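Local coordinates for protein N-terminal acetyltransferase B complex subunit MDM20 (Candida albicans, PDB 5K04) that probably serves as the non-catalytic, auxiliary subunit of the NatB N-terminal acetyltransferase complex, wrapping around its catalytic partner NAT3 as a helical-repeat scaffold, at residues A[181-189]-A[204-215]. Numbering follows the deposited sequence.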
# COMPACT_ATOMS: atom_id res chain seq x y z
N PRO A 181 32.65 20.63 9.76
CA PRO A 181 32.74 19.24 9.27
C PRO A 181 31.50 18.43 9.63
O PRO A 181 30.88 18.67 10.67
CB PRO A 181 33.98 18.70 10.00
CG PRO A 181 33.99 19.48 11.31
CD PRO A 181 33.47 20.86 10.96
N PHE A 182 31.15 17.47 8.77
CA PHE A 182 29.96 16.67 8.97
C PHE A 182 30.18 15.64 10.07
O PHE A 182 31.27 15.06 10.20
CB PHE A 182 29.55 15.98 7.65
CG PHE A 182 29.20 16.93 6.55
CD1 PHE A 182 28.24 17.91 6.74
CD2 PHE A 182 29.84 16.88 5.33
CE1 PHE A 182 27.92 18.81 5.74
CE2 PHE A 182 29.52 17.77 4.32
CZ PHE A 182 28.56 18.73 4.53
N GLU A 183 29.13 15.39 10.85
CA GLU A 183 29.24 14.53 12.01
C GLU A 183 28.68 13.13 11.79
O GLU A 183 28.98 12.24 12.59
CB GLU A 183 28.54 15.18 13.21
CG GLU A 183 29.24 16.46 13.70
CD GLU A 183 28.35 17.32 14.59
OE1 GLU A 183 28.68 18.52 14.79
OE2 GLU A 183 27.33 16.80 15.08
N ASN A 184 27.89 12.92 10.74
CA ASN A 184 27.30 11.61 10.51
C ASN A 184 26.89 11.49 9.05
O ASN A 184 26.95 12.45 8.28
CB ASN A 184 26.11 11.35 11.43
CG ASN A 184 24.99 12.33 11.20
OD1 ASN A 184 24.38 12.36 10.12
ND2 ASN A 184 24.70 13.14 12.22
N THR A 185 26.46 10.28 8.69
CA THR A 185 26.16 9.95 7.30
C THR A 185 24.83 10.54 6.83
O THR A 185 24.61 10.66 5.62
CB THR A 185 26.18 8.42 7.14
OG1 THR A 185 25.76 8.09 5.81
CG2 THR A 185 25.22 7.76 8.08
N GLN A 186 23.95 10.93 7.77
CA GLN A 186 22.71 11.62 7.41
C GLN A 186 22.99 13.03 6.89
O GLN A 186 22.39 13.46 5.89
CB GLN A 186 21.77 11.68 8.62
CG GLN A 186 21.30 10.33 9.11
CD GLN A 186 20.30 9.66 8.18
OE1 GLN A 186 19.87 10.22 7.16
NE2 GLN A 186 19.90 8.45 8.54
N GLU A 187 23.86 13.77 7.58
CA GLU A 187 24.21 15.11 7.12
C GLU A 187 24.88 15.05 5.76
O GLU A 187 24.56 15.83 4.86
CB GLU A 187 25.11 15.81 8.15
CG GLU A 187 24.56 15.81 9.56
CD GLU A 187 25.47 16.53 10.54
OE1 GLU A 187 26.62 16.82 10.18
OE2 GLU A 187 25.02 16.79 11.69
N ILE A 188 25.82 14.12 5.59
CA ILE A 188 26.48 13.94 4.30
C ILE A 188 25.46 13.62 3.22
O ILE A 188 25.50 14.18 2.12
CB ILE A 188 27.57 12.86 4.41
CG1 ILE A 188 28.69 13.31 5.36
CG2 ILE A 188 28.12 12.51 3.05
CD1 ILE A 188 29.76 12.25 5.65
N TYR A 189 24.50 12.73 3.53
CA TYR A 189 23.43 12.43 2.58
C TYR A 189 22.73 13.71 2.12
O TYR A 189 22.58 13.94 0.91
CB TYR A 189 22.45 11.44 3.22
CG TYR A 189 21.16 11.25 2.42
CD1 TYR A 189 21.11 10.38 1.32
CD2 TYR A 189 19.99 11.93 2.78
CE1 TYR A 189 19.92 10.22 0.58
CE2 TYR A 189 18.79 11.75 2.07
CZ TYR A 189 18.77 10.91 0.96
OH TYR A 189 17.62 10.74 0.26
N LEU A 204 32.59 12.35 -1.35
CA LEU A 204 32.57 11.05 -0.68
C LEU A 204 33.95 10.39 -0.63
O LEU A 204 34.18 9.54 0.23
CB LEU A 204 31.56 10.13 -1.37
CG LEU A 204 30.11 10.57 -1.21
CD1 LEU A 204 29.15 9.49 -1.72
CD2 LEU A 204 29.82 10.91 0.26
N SER A 205 34.87 10.77 -1.52
CA SER A 205 36.22 10.22 -1.50
C SER A 205 37.06 10.78 -0.36
O SER A 205 38.11 10.23 -0.07
CB SER A 205 36.94 10.49 -2.83
OG SER A 205 37.31 11.86 -2.92
N GLY A 206 36.63 11.89 0.26
CA GLY A 206 37.39 12.45 1.36
C GLY A 206 36.76 12.23 2.73
O GLY A 206 37.28 12.70 3.75
N VAL A 207 35.63 11.54 2.77
CA VAL A 207 34.93 11.33 4.03
C VAL A 207 35.75 10.41 4.91
O VAL A 207 36.10 9.30 4.51
CB VAL A 207 33.54 10.75 3.78
CG1 VAL A 207 32.92 10.30 5.10
CG2 VAL A 207 32.67 11.77 3.09
N THR A 208 36.04 10.86 6.14
CA THR A 208 36.73 10.01 7.11
C THR A 208 35.79 9.10 7.89
O THR A 208 36.18 8.00 8.27
CB THR A 208 37.53 10.88 8.09
OG1 THR A 208 36.75 12.02 8.49
CG2 THR A 208 38.80 11.35 7.42
N LEU A 209 34.54 9.53 8.11
CA LEU A 209 33.55 8.68 8.74
C LEU A 209 33.28 7.44 7.88
O LEU A 209 33.27 7.52 6.65
CB LEU A 209 32.24 9.43 8.94
CG LEU A 209 32.28 10.66 9.81
CD1 LEU A 209 30.97 11.39 9.68
CD2 LEU A 209 32.51 10.22 11.23
N PRO A 210 33.00 6.30 8.51
CA PRO A 210 32.58 5.13 7.73
C PRO A 210 31.27 5.42 7.00
O PRO A 210 30.31 5.91 7.59
CB PRO A 210 32.40 4.03 8.78
CG PRO A 210 33.09 4.54 10.02
CD PRO A 210 33.00 6.04 9.95
N LEU A 211 31.25 5.09 5.72
CA LEU A 211 30.06 5.24 4.90
C LEU A 211 29.05 4.15 5.22
O LEU A 211 29.40 2.99 5.49
CB LEU A 211 30.42 5.18 3.41
CG LEU A 211 31.28 6.29 2.83
CD1 LEU A 211 31.24 6.22 1.30
CD2 LEU A 211 30.80 7.65 3.31
N ASP A 212 27.77 4.51 5.16
CA ASP A 212 26.71 3.54 5.26
C ASP A 212 26.37 3.03 3.86
O ASP A 212 26.89 3.52 2.85
CB ASP A 212 25.49 4.15 5.96
CG ASP A 212 25.03 5.44 5.30
OD1 ASP A 212 25.56 5.79 4.23
OD2 ASP A 212 24.14 6.12 5.85
N LEU A 213 25.49 2.01 3.80
CA LEU A 213 25.13 1.41 2.52
C LEU A 213 24.58 2.46 1.56
O LEU A 213 24.93 2.47 0.38
CB LEU A 213 24.11 0.28 2.73
CG LEU A 213 23.81 -0.52 1.45
CD1 LEU A 213 25.10 -1.04 0.80
CD2 LEU A 213 22.85 -1.67 1.72
N GLU A 214 23.74 3.36 2.06
CA GLU A 214 23.14 4.40 1.22
C GLU A 214 24.21 5.19 0.47
O GLU A 214 24.10 5.43 -0.73
CB GLU A 214 22.29 5.33 2.11
CG GLU A 214 21.58 6.45 1.39
CD GLU A 214 20.30 6.01 0.67
OE1 GLU A 214 19.56 5.14 1.18
OE2 GLU A 214 20.03 6.58 -0.41
N LEU A 215 25.28 5.60 1.18
CA LEU A 215 26.30 6.45 0.58
C LEU A 215 27.29 5.65 -0.25
O LEU A 215 27.83 6.17 -1.24
CB LEU A 215 27.03 7.25 1.67
CG LEU A 215 26.19 8.35 2.35
CD1 LEU A 215 26.99 9.10 3.39
CD2 LEU A 215 25.56 9.33 1.34
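At chi1 -65° Ile188 sets CG2 anti to its backbone N, against Leu204 and Leu215, while CG1, beside the N, carries CD1 on to Val207. In the helical-repeat, TPR-like fold of this subunit, the contact sets the first turn of helix 185-192 against the end of helix 197-204, the loop after it and the first turn of helix 213-225. Ile188 CD1 meets Val207 tip to tip, 3.8 Å from Val207 CG1, while Ile188 CG2 lies 3.6 Å from Leu204 CD2 and equally near Leu215 CD1. Leu215 crosses Ile188 at about a right angle, and Leu215 CD2 rests 4.2 Å from Tyr189 CB. Farther out, Leu209 CD1 packs 3.6 Å from Asn184 N.

Helices 185-192 and 213-225 each begin with a side-chain N-cap. OD1 of Asn184 accepts from Glu187 N at 3.0 Å, and OD1 of Asp212 takes the amide of Leu215 from above the carboxylate plane. Thr185 and Asp212 approach from opposite directions, and Thr185 OG1 is placed to donate to Asp212 OD2, a bond that stays doubtful because OG1 is modelled too close to its neighbours. The same OD2 has a weak hydrogen bond from Asn490 of helix 489-503, and Gln41 of the neighbouring NAT3 chain packs on Asp212, which places this cap at the interface with the catalytic subunit. Beyond the cap, Glu214 bends at chi2 (79°) and crosses Tyr189 obliquely, its carboxylate plane 83° from the ring and Glu214 OE2 3.8 Å from Tyr189 CE1.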